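Local coordinates for protein glycosyl hydrolase (Rhizobium leguminosarum bv. trifolii, PDB 5NDX) that probably hydrolyses O-glycosidic bonds as a family 39 glycoside hydrolase and is the bacterial orthologue of human alpha-L-iduronidase, at residues A[285-288]-A[289-292]; A[413-417]-A[418-422]; A[107-110]-A[111-114]; A[169-172]-A[173-177]; A[611-614]-A[615-619]. The protein carries 2 engineered substitutions. All coordinates share one frame; numbering follows the deposited sequence. Where two conformers were deposited one is given.

Interaction 1. Residues A[285-288]-A[289-292]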
loop_
_atom_site.group_PDB
_atom_site.type_symbol
_atom_site.label_atom_id
_atom_site.label_comp_id
_atom_site.label_asym_id
_atom_site.label_seq_id
_atom_site.Cartn_x
_atom_site.Cartn_y
_atom_site.Cartn_z
ATOM N N ALA A 285 -1.491 -10.463 6.070
ATOM C CA ALA A 285 -2.514 -10.135 5.097
ATOM C C ALA A 285 -3.853 -10.031 5.764
ATOM O O ALA A 285 -4.635 -9.115 5.475
ATOM C CB ALA A 285 -2.542 -11.192 3.996
ATOM N N GLY A 286 -4.156 -11.017 6.632
ATOM C CA GLY A 286 -5.426 -11.044 7.353
ATOM C C GLY A 286 -5.632 -9.826 8.218
ATOM O O GLY A 286 -6.684 -9.165 8.168
ATOM N N ILE A 287 -4.602 -9.500 8.968
ATOM C CA ILE A 287 -4.675 -8.409 9.924
ATOM C C ILE A 287 -4.787 -7.038 9.271
ATOM O O ILE A 287 -5.492 -6.175 9.780
ATOM C CB ILE A 287 -3.503 -8.488 10.955
ATOM C CG1 ILE A 287 -3.970 -7.955 12.309
ATOM C CG2 ILE A 287 -2.335 -7.650 10.557
ATOM C CD1 ILE A 287 -4.890 -8.950 13.019
ATOM N N ILE A 288 -4.084 -6.793 8.164
ATOM C CA ILE A 288 -4.305 -5.541 7.384
ATOM C C ILE A 288 -5.773 -5.414 6.939
ATOM O O ILE A 288 -6.416 -4.350 7.085
ATOM C CB ILE A 288 -3.392 -5.525 6.141
ATOM C CG1 ILE A 288 -1.910 -5.292 6.569
ATOM C CG2 ILE A 288 -3.765 -4.413 5.157
ATOM C CD1 ILE A 288 -0.875 -5.640 5.505
ATOM N N ALA A 289 -6.328 -6.516 6.403
ATOM C CA ALA A 289 -7.685 -6.488 5.962
ATOM C C ALA A 289 -8.668 -6.314 7.144
ATOM O O ALA A 289 -9.683 -5.597 7.035
ATOM C CB ALA A 289 -8.012 -7.707 5.117
ATOM N N ARG A 290 -8.359 -6.959 8.264
ATOM C CA ARG A 290 -9.172 -6.857 9.438
ATOM C C ARG A 290 -9.229 -5.428 9.984
ATOM O O ARG A 290 -10.299 -4.949 10.337
ATOM C CB ARG A 290 -8.689 -7.842 10.501
ATOM C CG ARG A 290 -9.196 -7.596 11.885
ATOM C CD ARG A 290 -8.881 -8.797 12.738
ATOM N NE ARG A 290 -9.131 -8.563 14.137
ATOM C CZ ARG A 290 -10.148 -9.028 14.859
ATOM N NH1 ARG A 290 -11.099 -9.764 14.367
ATOM N NH2 ARG A 290 -10.218 -8.679 16.120
ATOM N N ILE A 291 -8.092 -4.772 10.058
ATOM C CA ILE A 291 -8.018 -3.356 10.444
ATOM C C ILE A 291 -8.861 -2.452 9.500
ATOM O O ILE A 291 -9.660 -1.588 9.940
ATOM C CB ILE A 291 -6.583 -2.903 10.481
ATOM C CG1 ILE A 291 -5.894 -3.487 11.725
ATOM C CG2 ILE A 291 -6.452 -1.388 10.506
ATOM C CD1 ILE A 291 -4.392 -3.456 11.634
ATOM N N ILE A 292 -8.719 -2.695 8.209
ATOM C CA ILE A 292 -9.525 -2.001 7.229
ATOM C C ILE A 292 -11.009 -2.232 7.444
ATOM O O ILE A 292 -11.804 -1.264 7.486
ATOM C CB ILE A 292 -9.080 -2.363 5.798
ATOM C CG1 ILE A 292 -7.728 -1.656 5.528
ATOM C CG2 ILE A 292 -10.175 -2.020 4.785
ATOM C CD1 ILE A 292 -6.909 -2.220 4.375
#

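Interaction 2. Residues A[413-417]-A[418-422]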
loop_
_atom_site.group_PDB
_atom_site.type_symbol
_atom_site.label_atom_id
_atom_site.label_comp_id
_atom_site.label_asym_id
_atom_site.label_seq_id
_atom_site.Cartn_x
_atom_site.Cartn_y
_atom_site.Cartn_z
ATOM N N HIS A 413 -10.499 -13.886 7.227
ATOM C CA HIS A 413 -10.588 -14.737 8.438
ATOM C C HIS A 413 -9.333 -14.446 9.224
ATOM O O HIS A 413 -8.241 -14.848 8.831
ATOM C CB HIS A 413 -10.733 -16.168 8.007
ATOM C CG HIS A 413 -11.198 -17.119 9.064
ATOM N ND1 HIS A 413 -11.773 -16.743 10.270
ATOM C CD2 HIS A 413 -11.210 -18.463 9.064
ATOM C CE1 HIS A 413 -12.107 -17.816 10.965
ATOM N NE2 HIS A 413 -11.797 -18.874 10.247
ATOM N N SER A 414 -9.489 -13.609 10.237
ATOM C CA SER A 414 -8.377 -13.046 10.945
ATOM C C SER A 414 -8.812 -12.720 12.374
ATOM O O SER A 414 -9.877 -12.107 12.592
ATOM C CB SER A 414 -7.882 -11.777 10.237
ATOM O OG SER A 414 -6.941 -11.031 10.995
ATOM N N VAL A 415 -7.979 -13.142 13.333
ATOM C CA VAL A 415 -8.080 -12.687 14.735
ATOM C C VAL A 415 -6.739 -12.051 15.163
ATOM O O VAL A 415 -5.687 -12.284 14.533
ATOM C CB VAL A 415 -8.411 -13.856 15.701
ATOM C CG1 VAL A 415 -9.793 -14.476 15.381
ATOM C CG2 VAL A 415 -7.346 -14.962 15.645
ATOM N N ASP A 416 -6.783 -11.286 16.249
ATOM C CA ASP A 416 -5.607 -10.616 16.765
ATOM C C ASP A 416 -4.521 -11.612 17.158
ATOM O O ASP A 416 -3.337 -11.390 16.879
ATOM C CB ASP A 416 -6.009 -9.752 17.967
ATOM C CG ASP A 416 -6.755 -8.499 17.550
ATOM O OD1 ASP A 416 -6.917 -8.222 16.345
ATOM O OD2 ASP A 416 -7.173 -7.752 18.421
ATOM N N ALA A 417 -4.916 -12.729 17.762
ATOM C CA ALA A 417 -3.910 -13.699 18.211
ATOM C C ALA A 417 -3.183 -14.348 17.042
ATOM O O ALA A 417 -3.785 -14.865 16.067
ATOM C CB ALA A 417 -4.499 -14.734 19.182
ATOM N N ILE A 418 -1.867 -14.330 17.156
ATOM C CA ILE A 418 -0.952 -14.773 16.093
ATOM C C ILE A 418 -0.881 -16.296 15.971
ATOM O O ILE A 418 -0.747 -16.842 14.907
ATOM C CB ILE A 418 0.460 -14.221 16.400
ATOM C CG1 ILE A 418 0.416 -12.685 16.257
ATOM C CG2 ILE A 418 1.505 -14.774 15.432
ATOM C CD1 ILE A 418 1.435 -12.002 17.128
ATOM N N ASN A 419 -0.991 -16.954 17.098
ATOM C CA ASN A 419 -0.782 -18.360 17.333
ATOM C C ASN A 419 -2.096 -19.161 17.221
ATOM O O ASN A 419 -2.187 -20.199 17.877
ATOM C CB ASN A 419 -0.271 -18.470 18.807
ATOM C CG ASN A 419 -1.246 -17.811 19.799
ATOM O OD1 ASN A 419 -2.199 -18.420 20.200
ATOM N ND2 ASN A 419 -1.060 -16.533 20.088
ATOM N N ARG A 420 -3.137 -18.634 16.552
ATOM C CA ARG A 420 -4.406 -19.347 16.392
ATOM C C ARG A 420 -4.555 -19.791 14.951
ATOM O O ARG A 420 -4.189 -19.049 14.027
ATOM C CB ARG A 420 -5.589 -18.491 16.785
ATOM C CG ARG A 420 -5.598 -18.110 18.261
ATOM C CD ARG A 420 -6.687 -18.775 19.100
ATOM N NE ARG A 420 -7.995 -18.514 18.493
ATOM C CZ ARG A 420 -8.732 -17.400 18.622
ATOM N NH1 ARG A 420 -8.346 -16.343 19.376
ATOM N NH2 ARG A 420 -9.891 -17.346 17.973
ATOM N N SER A 421 -5.013 -21.019 14.783
ATOM C CA SER A 421 -5.200 -21.689 13.508
ATOM C C SER A 421 -6.628 -22.240 13.491
ATOM O O SER A 421 -7.345 -22.167 14.464
ATOM C CB SER A 421 -4.191 -22.822 13.325
ATOM O OG SER A 421 -4.378 -23.799 14.359
ATOM N N GLY A 422 -7.005 -22.895 12.422
ATOM C CA GLY A 422 -8.348 -23.465 12.287
ATOM C C GLY A 422 -8.890 -23.169 10.870
ATOM O O GLY A 422 -8.137 -22.718 9.969
HETATM O O HOH W 1 -3.953 -16.220 13.733
#

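Interaction 3. Residues A[107-110]-A[111-114]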
loop_
_atom_site.group_PDB
_atom_site.type_symbol
_atom_site.label_atom_id
_atom_site.label_comp_id
_atom_site.label_asym_id
_atom_site.label_seq_id
_atom_site.Cartn_x
_atom_site.Cartn_y
_atom_site.Cartn_z
ATOM N N TYR A 107 12.520 27.749 15.581
ATOM C CA TYR A 107 11.253 28.132 14.925
ATOM C C TYR A 107 10.526 29.273 15.633
ATOM O O TYR A 107 9.482 29.716 15.167
ATOM C CB TYR A 107 10.349 26.897 14.702
ATOM C CG TYR A 107 10.796 26.070 13.506
ATOM C CD1 TYR A 107 10.491 26.473 12.208
ATOM C CD2 TYR A 107 11.550 24.909 13.667
ATOM C CE1 TYR A 107 10.911 25.739 11.112
ATOM C CE2 TYR A 107 11.961 24.160 12.573
ATOM C CZ TYR A 107 11.639 24.589 11.300
ATOM O OH TYR A 107 12.042 23.878 10.205
ATOM N N GLU A 108 11.106 29.771 16.731
ATOM C CA GLU A 108 10.659 31.015 17.372
ATOM C C GLU A 108 11.351 32.237 16.793
ATOM O O GLU A 108 10.853 33.346 16.926
ATOM C CB GLU A 108 10.874 30.941 18.869
ATOM C CG GLU A 108 10.187 29.719 19.453
ATOM C CD GLU A 108 9.987 29.815 20.943
ATOM O OE1 GLU A 108 9.225 30.704 21.354
ATOM O OE2 GLU A 108 10.561 28.990 21.687
ATOM N N ASP A 109 12.484 32.027 16.131
ATOM C CA ASP A 109 13.135 33.075 15.381
ATOM C C ASP A 109 12.341 33.331 14.102
ATOM O O ASP A 109 12.375 32.520 13.186
ATOM C CB ASP A 109 14.570 32.640 15.072
ATOM C CG ASP A 109 15.344 33.657 14.259
ATOM O OD1 ASP A 109 14.757 34.451 13.497
ATOM O OD2 ASP A 109 16.581 33.626 14.360
ATOM N N MET A 110 11.677 34.477 14.022
ATOM C CA MET A 110 10.811 34.788 12.891
ATOM C C MET A 110 11.494 34.950 11.516
ATOM O O MET A 110 10.807 34.907 10.479
ATOM C CB MET A 110 9.942 36.023 13.194
ATOM C CG MET A 110 8.883 35.762 14.258
ATOM S SD MET A 110 7.618 34.538 13.803
ATOM C CE MET A 110 6.848 35.368 12.412
ATOM N N ASP A 111 12.813 35.150 11.482
ATOM C CA ASP A 111 13.509 35.132 10.188
ATOM C C ASP A 111 13.619 33.713 9.638
ATOM O O ASP A 111 13.549 33.511 8.437
ATOM C CB ASP A 111 14.891 35.771 10.265
ATOM C CG ASP A 111 14.828 37.293 10.393
ATOM O OD1 ASP A 111 13.986 37.957 9.738
ATOM O OD2 ASP A 111 15.633 37.815 11.173
ATOM N N GLN A 112 13.818 32.759 10.526
ATOM C CA GLN A 112 13.818 31.355 10.157
ATOM C C GLN A 112 12.419 30.874 9.747
ATOM O O GLN A 112 12.271 30.200 8.731
ATOM C CB GLN A 112 14.354 30.520 11.286
ATOM C CG GLN A 112 15.779 30.919 11.665
ATOM C CD GLN A 112 16.448 29.849 12.465
ATOM O OE1 GLN A 112 17.385 30.083 13.223
ATOM N NE2 GLN A 112 15.955 28.664 12.316
ATOM N N VAL A 113 11.408 31.276 10.513
ATOM C CA VAL A 113 10.013 30.988 10.190
ATOM C C VAL A 113 9.710 31.434 8.777
ATOM O O VAL A 113 9.118 30.664 8.004
ATOM C CB VAL A 113 9.026 31.632 11.196
ATOM C CG1 VAL A 113 7.569 31.481 10.762
ATOM C CG2 VAL A 113 9.211 31.005 12.572
ATOM N N ARG A 114 10.114 32.661 8.447
ATOM C CA ARG A 114 9.931 33.223 7.095
ATOM C C ARG A 114 10.759 32.526 5.999
ATOM O O ARG A 114 10.319 32.424 4.856
ATOM C CB ARG A 114 10.218 34.740 7.077
ATOM C CG ARG A 114 8.985 35.591 7.346
ATOM C CD ARG A 114 9.207 37.117 7.202
ATOM N NE ARG A 114 8.948 37.711 8.511
ATOM C CZ ARG A 114 9.843 37.908 9.475
ATOM N NH1 ARG A 114 11.144 37.692 9.298
ATOM N NH2 ARG A 114 9.424 38.380 10.626
#

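Interaction 4. Residues A[169-172]-A[173-177]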
loop_
_atom_site.group_PDB
_atom_site.type_symbol
_atom_site.label_atom_id
_atom_site.label_comp_id
_atom_site.label_asym_id
_atom_site.label_seq_id
_atom_site.Cartn_x
_atom_site.Cartn_y
_atom_site.Cartn_z
ATOM N N GLY A 169 3.380 29.268 3.217
ATOM C CA GLY A 169 4.224 28.852 2.092
ATOM C C GLY A 169 3.447 28.263 0.923
ATOM O O GLY A 169 3.731 28.540 -0.257
ATOM N N LEU A 170 2.457 27.441 1.245
ATOM C CA LEU A 170 1.596 26.879 0.192
ATOM C C LEU A 170 0.670 27.978 -0.356
ATOM O O LEU A 170 0.423 28.020 -1.561
ATOM C CB LEU A 170 0.733 25.728 0.723
ATOM C CG LEU A 170 1.490 24.518 1.296
ATOM C CD1 LEU A 170 0.530 23.532 1.936
ATOM C CD2 LEU A 170 2.306 23.832 0.224
ATOM N N ASP A 171 0.090 28.777 0.537
ATOM C CA ASP A 171 -0.862 29.840 0.119
ATOM C C ASP A 171 -0.234 30.849 -0.860
ATOM O O ASP A 171 -0.928 31.301 -1.753
ATOM C CB ASP A 171 -1.488 30.576 1.323
ATOM C CG ASP A 171 -2.563 29.743 2.032
ATOM O OD1 ASP A 171 -2.791 28.592 1.616
ATOM O OD2 ASP A 171 -3.194 30.225 3.005
ATOM N N ALA A 172 1.076 31.128 -0.750
ATOM C CA ALA A 172 1.733 32.037 -1.716
ATOM C C ALA A 172 1.567 31.586 -3.165
ATOM O O ALA A 172 1.533 32.403 -4.036
ATOM C CB ALA A 172 3.212 32.218 -1.404
ATOM N N ILE A 173 1.481 30.295 -3.428
ATOM C CA ILE A 173 1.305 29.817 -4.788
ATOM C C ILE A 173 -0.115 29.316 -4.982
ATOM O O ILE A 173 -0.685 29.556 -6.040
ATOM C CB ILE A 173 2.244 28.640 -5.110
ATOM C CG1 ILE A 173 3.713 29.061 -5.036
ATOM C CG2 ILE A 173 1.903 28.028 -6.482
ATOM C CD1 ILE A 173 4.284 29.570 -6.346
ATOM N N ASP A 174 -0.679 28.558 -4.021
ATOM C CA ASP A 174 -1.981 27.914 -4.271
ATOM C C ASP A 174 -2.649 27.424 -3.000
ATOM O O ASP A 174 -2.268 26.362 -2.478
ATOM C CB ASP A 174 -1.783 26.773 -5.277
ATOM C CG ASP A 174 -3.073 26.203 -5.798
ATOM O OD1 ASP A 174 -4.185 26.525 -5.297
ATOM O OD2 ASP A 174 -2.946 25.372 -6.720
ATOM N N PRO A 175 -3.653 28.168 -2.500
ATOM C CA PRO A 175 -4.306 27.776 -1.253
ATOM C C PRO A 175 -5.154 26.512 -1.307
ATOM O O PRO A 175 -5.581 26.016 -0.253
ATOM C CB PRO A 175 -5.215 28.984 -0.923
ATOM C CG PRO A 175 -4.644 30.109 -1.703
ATOM C CD PRO A 175 -4.220 29.444 -2.986
ATOM N N SER A 176 -5.420 26.006 -2.503
ATOM C CA SER A 176 -6.095 24.742 -2.614
ATOM C C SER A 176 -5.127 23.517 -2.480
ATOM O O SER A 176 -5.570 22.389 -2.593
ATOM C CB SER A 176 -6.880 24.717 -3.938
ATOM O OG SER A 176 -5.958 24.627 -4.990
ATOM N N LEU A 177 -3.826 23.714 -2.263
ATOM C CA LEU A 177 -2.943 22.581 -1.970
ATOM C C LEU A 177 -3.272 22.107 -0.544
ATOM O O LEU A 177 -3.113 22.890 0.427
ATOM C CB LEU A 177 -1.463 22.957 -2.071
ATOM C CG LEU A 177 -1.074 23.369 -3.491
ATOM C CD1 LEU A 177 0.300 24.019 -3.506
ATOM C CD2 LEU A 177 -1.167 22.234 -4.504
#

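Interaction 5. Residues A[611-614]-A[615-619]. Unlike the reference sequence in segment 615-619: Leu618 (reference Val), Ser619 (reference Phe). With SO4 (sulfate ion), chain G.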
loop_
_atom_site.group_PDB
_atom_site.type_symbol
_atom_site.label_atom_id
_atom_site.label_comp_id
_atom_site.label_asym_id
_atom_site.label_seq_id
_atom_site.Cartn_x
_atom_site.Cartn_y
_atom_site.Cartn_z
ATOM N N GLY A 611 -10.700 -16.258 -20.548
ATOM C CA GLY A 611 -9.608 -16.785 -21.333
ATOM C C GLY A 611 -9.229 -15.999 -22.603
ATOM O O GLY A 611 -8.354 -16.427 -23.310
ATOM N N ARG A 612 -9.836 -14.851 -22.888
ATOM C CA ARG A 612 -9.484 -14.143 -24.117
ATOM C C ARG A 612 -8.231 -13.276 -23.938
ATOM O O ARG A 612 -8.129 -12.538 -22.976
ATOM C CB ARG A 612 -10.646 -13.289 -24.600
ATOM C CG ARG A 612 -11.879 -14.123 -24.940
ATOM C CD ARG A 612 -13.083 -13.247 -25.272
ATOM N NE ARG A 612 -13.502 -12.504 -24.069
ATOM C CZ ARG A 612 -14.758 -12.235 -23.721
ATOM N NH1 ARG A 612 -15.782 -12.631 -24.449
ATOM N NH2 ARG A 612 -14.989 -11.508 -22.641
ATOM N N ARG A 613 -7.314 -13.378 -24.880
ATOM C CA ARG A 613 -6.101 -12.574 -24.927
ATOM C C ARG A 613 -6.356 -11.246 -25.573
ATOM O O ARG A 613 -7.123 -11.167 -26.504
ATOM C CB ARG A 613 -4.995 -13.281 -25.708
ATOM C CG ARG A 613 -3.626 -12.755 -25.306
ATOM C CD ARG A 613 -2.415 -13.333 -26.064
ATOM N NE ARG A 613 -2.398 -13.321 -27.533
ATOM C CZ ARG A 613 -2.554 -12.277 -28.341
ATOM N NH1 ARG A 613 -2.840 -11.075 -27.884
ATOM N NH2 ARG A 613 -2.472 -12.448 -29.651
ATOM N N SER A 614 -5.707 -10.195 -25.093
ATOM C CA SER A 614 -5.792 -8.887 -25.757
ATOM C C SER A 614 -5.222 -9.126 -27.146
ATOM O O SER A 614 -4.131 -9.688 -27.249
ATOM C CB SER A 614 -4.995 -7.801 -25.041
ATOM O OG SER A 614 -3.686 -8.235 -24.737
ATOM N N GLU A 615 -6.017 -8.797 -28.181
ATOM C CA GLU A 615 -5.655 -8.969 -29.628
ATOM C C GLU A 615 -4.243 -8.437 -29.992
ATOM O O GLU A 615 -3.532 -8.992 -30.828
ATOM C CB GLU A 615 -6.711 -8.287 -30.517
ATOM C CG GLU A 615 -7.920 -9.172 -30.807
ATOM C CD GLU A 615 -9.132 -8.386 -31.292
ATOM O OE1 GLU A 615 -10.248 -8.951 -31.268
ATOM O OE2 GLU A 615 -8.978 -7.205 -31.686
ATOM N N LEU A 616 -3.869 -7.370 -29.309
ATOM C CA LEU A 616 -2.558 -6.808 -29.335
ATOM C C LEU A 616 -1.861 -7.258 -28.008
ATOM O O LEU A 616 -2.439 -7.150 -26.924
ATOM C CB LEU A 616 -2.771 -5.288 -29.395
ATOM C CG LEU A 616 -1.885 -4.068 -29.773
ATOM C CD1 LEU A 616 -2.848 -3.037 -30.356
ATOM C CD2 LEU A 616 -1.044 -3.388 -28.662
ATOM N N CYS A 617 -0.635 -7.746 -28.138
ATOM C CA CYS A 617 0.349 -7.705 -27.085
ATOM C C CYS A 617 1.160 -6.396 -27.154
ATOM O O CYS A 617 1.094 -5.698 -28.138
ATOM C CB CYS A 617 1.165 -9.014 -27.083
ATOM S SG CYS A 617 -0.031 -10.377 -26.688
ATOM N N LEU A 618 1.763 -6.011 -26.035
ATOM C CA LEU A 618 2.596 -4.818 -25.911
ATOM C C LEU A 618 4.035 -5.296 -25.913
ATOM O O LEU A 618 4.399 -6.093 -25.058
ATOM C CB LEU A 618 2.291 -4.097 -24.592
ATOM C CG LEU A 618 2.640 -2.621 -24.512
ATOM C CD1 LEU A 618 4.095 -2.378 -24.698
ATOM C CD2 LEU A 618 1.935 -1.950 -25.648
ATOM N N SER A 619 4.838 -4.806 -26.845
ATOM C CA SER A 619 6.251 -5.166 -26.993
ATOM C C SER A 619 7.215 -4.073 -26.553
ATOM O O SER A 619 6.821 -2.908 -26.421
ATOM C CB SER A 619 6.578 -5.494 -28.454
ATOM O OG SER A 619 5.988 -6.734 -28.814
HETATM S S SO4 G . -4.254 -17.301 -27.366
HETATM O O1 SO4 G . -4.847 -18.496 -28.019
HETATM O O2 SO4 G . -5.262 -16.674 -26.483
HETATM O O3 SO4 G . -3.076 -17.712 -26.568
HETATM O O4 SO4 G . -3.830 -16.323 -28.396
#

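Interaction 1. Residues A[285-288]-A[289-292]
Ala289, Arg290, Ile291 and Ile292 each send their backbone N-H to the carbonyl four residues back, the regular alpha-helical ladder, with Arg290 N to Gly286 O the shortest rung at 2.8 Å. That rung lies in the carbonyl plane, whereas the Ile291 N to Ile287 O bond, at 3.0 Å, is tilted from the plane of its own carbonyl but nearly straight at the hydrogen, 169°. On one flank, Ile288 and Ile292 run alongside each other in the same direction, Ile288 CG2 meeting Ile292 CD1 at 3.9 Å. Ile292 reaches back because its CG1 sits anti to its carbonyl carbon (chi1 -73°), which brings CD1 over the preceding turn. On another flank Ile287 crosses Arg290, and CD1 of Ile287 touches CD of Arg290 at 4.0 Å. The arginine runs extended from CG to NE, carrying its guanidinium off the helix to Asp416 and Thr235. This helix, 282-300, belongs to the barrel domain; helix 364-372 packs on Ala285, Ile288 and Ile292, and helix 235-252 on Ile291. All eight residues are buried, and the chemistry follows: the four backbone N-H groups of 289-292 are met within the helix, branched aliphatics fill its flanks, and the charge of Arg290 is probably offset by Asp416.

Interaction 2. Residues A[413-417]-A[418-422]
Val415 lays its CG2 methyl over one face of the Arg420 guanidinium, 4.0 Å above the plane and shifted toward the rim, while its other methyl, CG1, comes within 3.9 Å of Arg420 NH2. Ala417 CB approaches the same group obliquely. The valine and arginine side chains meet nearly perpendicular. Arg420 gets there by folding back: its chain bends at chi2 (-110°) and again at chi3 (-55°), and at the start of this fold its CG rests on Ala417 CB at 3.7 Å. Arg420 also touches a crystal neighbour, so this pose may owe something to the lattice. Behind the side chains a water bridges the two arms of the loop, 2.7 Å from Ala417 O and 2.9 Å from Arg420 O; no direct hydrogen bond joins the arms. The whole is a surface loop carrying the chain from strand 407-413 to strand 422-431 of the large beta sheet. His413 pairs through its backbone with Ser518, and Gly422 with Leu516. In between, the loop leans on the barrel domain: Ile418 packs on Pro233, Trp278 and Tyr283, Asp416 OD1 bonds to Thr235 OG1 at the start of helix 235-252, and Ser414 touches Ile287 of helix 282-300.

Interaction 3. Residues A[107-110]-A[111-114]
Asp109 O is shared by two backbone donors of the first helical turn: Val113 N, at 3.1 Å and nearly straight (166°) in the carbonyl plane, and Gln112 N, at 3.0 Å but bent enough to count as weak. The same aspartate is the N-cap of helix 110-131. Its CG stands anti to its backbone N (chi1 179°), turning the carboxylate over the start of the helix, where OD1 accepts from Asp111 N at 2.9 Å. CG of Gln112 lies across the carboxylate, 3.8 Å from Asp109 CG. Met110 bends at chi2 and chi3, bringing its SD beside Val113 CG2 at 4.1 Å. Further on, Arg114 N bonds to Met110 O, and that oxygen also lies over one face of the Arg114 guanidinium; NH1 of Arg114 forms a salt bridge with Asp111 OD1 at 2.9 Å, although its hydrogen bond is bent and weak. With an alanine at Asp109, Asp111 N would probably be left without its cap and the helix start would be free to fray. Two acidic groups gather here, Asp109 OD1 and Asp111 OD2 being 4.2 Å apart; their mutual repulsion is probably eased by the positive helix N-terminus and by Arg114.

Interaction 4. Residues A[169-172]-A[173-177]
Leu170 O takes two backbone donors at the tight heart of this contact: Asp174 N at 2.7 Å, almost straight at the hydrogen (171°) and nearly along the carbonyl axis, and Ile173 N at 3.1 Å, which comes in from above the carbonyl plane. The inner side of the contact is buried. Leu170 CD2 meets Leu177 CD1 at 4.2 Å, and both leucines are packed against Phe141 of strand 140-142, with Leu170 also reaching Val124 of helix 110-131. Ile173, partly exposed, leans on Val124 and Met133.

This is where helix 155-171 runs out and the chain turns toward strand 179-184, an alpha-to-beta connection of the TIM barrel, so it belongs to the end of the barrel where the parallel strands begin. The turn is built by Asp174: a type I beta turn from Asp174 to Leu177 combines with an Asx turn, since Asp174 OD1 accepts from Ser176 N at 3.1 Å and from Ser176 OG at 2.6 Å, both from one face of the carboxylate. Its CG stands opposite the backbone N (chi1 -170°), which swings the group out to Ser176, and its OD2 forms a salt bridge with Arg137.

The outer side faces solvent instead. Ala172, Pro175 and Ser176 are exposed, and close contacts are the exception there: the proline meets the helix chiefly through Asp171, whose OD1 lies 3.3 Å from Pro175 CA and 3.5 Å from Pro175 CB. That carboxylate crosses the ring obliquely while OD1 is held by a salt bridge to Arg213, a residue that also donates to Leu177 O.

Interaction 5. Residues A[611-614]-A[615-619]
Glu615 follows Arg613 and Ser614 in the loop of a beta hairpin, whose antiparallel strands 601-607 and 618-620 belong to the small C-terminal sheet. The guanidinium of Arg613 comes up beside Glu615, but its exact turn is doubtful, because the model places NH1 of Arg613 implausibly close to Ser614 O. The glutamate side chain is extended beyond CG and packs on Pro531. At Leu616 the contact is firmer: Leu616 O accepts from Ser614 OG at 2.7 Å, the hydroxyl being placed between backbone N and carbonyl carbon (chi1 48°), and the same hydroxyl oxygen is also hydrogen-bonded to Ala606 N. The leucine side chain packs on Ala534, with a sulfate other than the one beside Arg613 about 4 Å from it. Cys617 follows, tied by a disulfide to Cys605 on the neighbouring strand; as modelled, its SG sits over one face of the doubtful Arg613 guanidinium, 3.6 Å from CZ of that arginine. An alanine replacing Arg613 would probably uncover this side of the disulfide and leave the nearer sulfate with one basic partner fewer. Leu618, which like Ser619 differs from the reference sequence, lies in the strand and pairs through its backbone with Val604, while Ser619 touches Arg601. The sulfate beside Arg613, probably from the crystallisation liquor, is bonded by Arg607 NH2 and only weakly by Arg613 NE, whose distance to its O4 is 3.4 Å.

Only interactions 1 and 2 touch. Arg290 NE meets Asp416 OD1 at 3.1 Å, and Ser414 OG lies 3.3 Å from Gly286 C, so the barrel helix and the loop of the large beta sheet meet at a charged and close-packed seam. Interactions 3 and 4 sit on one side of the chain's centre, their nearest atoms about 8 Å apart, at the start of helix 110-131 and the end of helix 155-171, which follow each other round the barrel. Interaction 5 stands apart in the C-terminal sheet, its centre about 34 Å from that of interaction 1. None lines the sugar-ligand pockets: the side chains of Leu170 and Ile291 are about 12 Å and 13 Å, respectively, from a bound molecule of the sugar ligand.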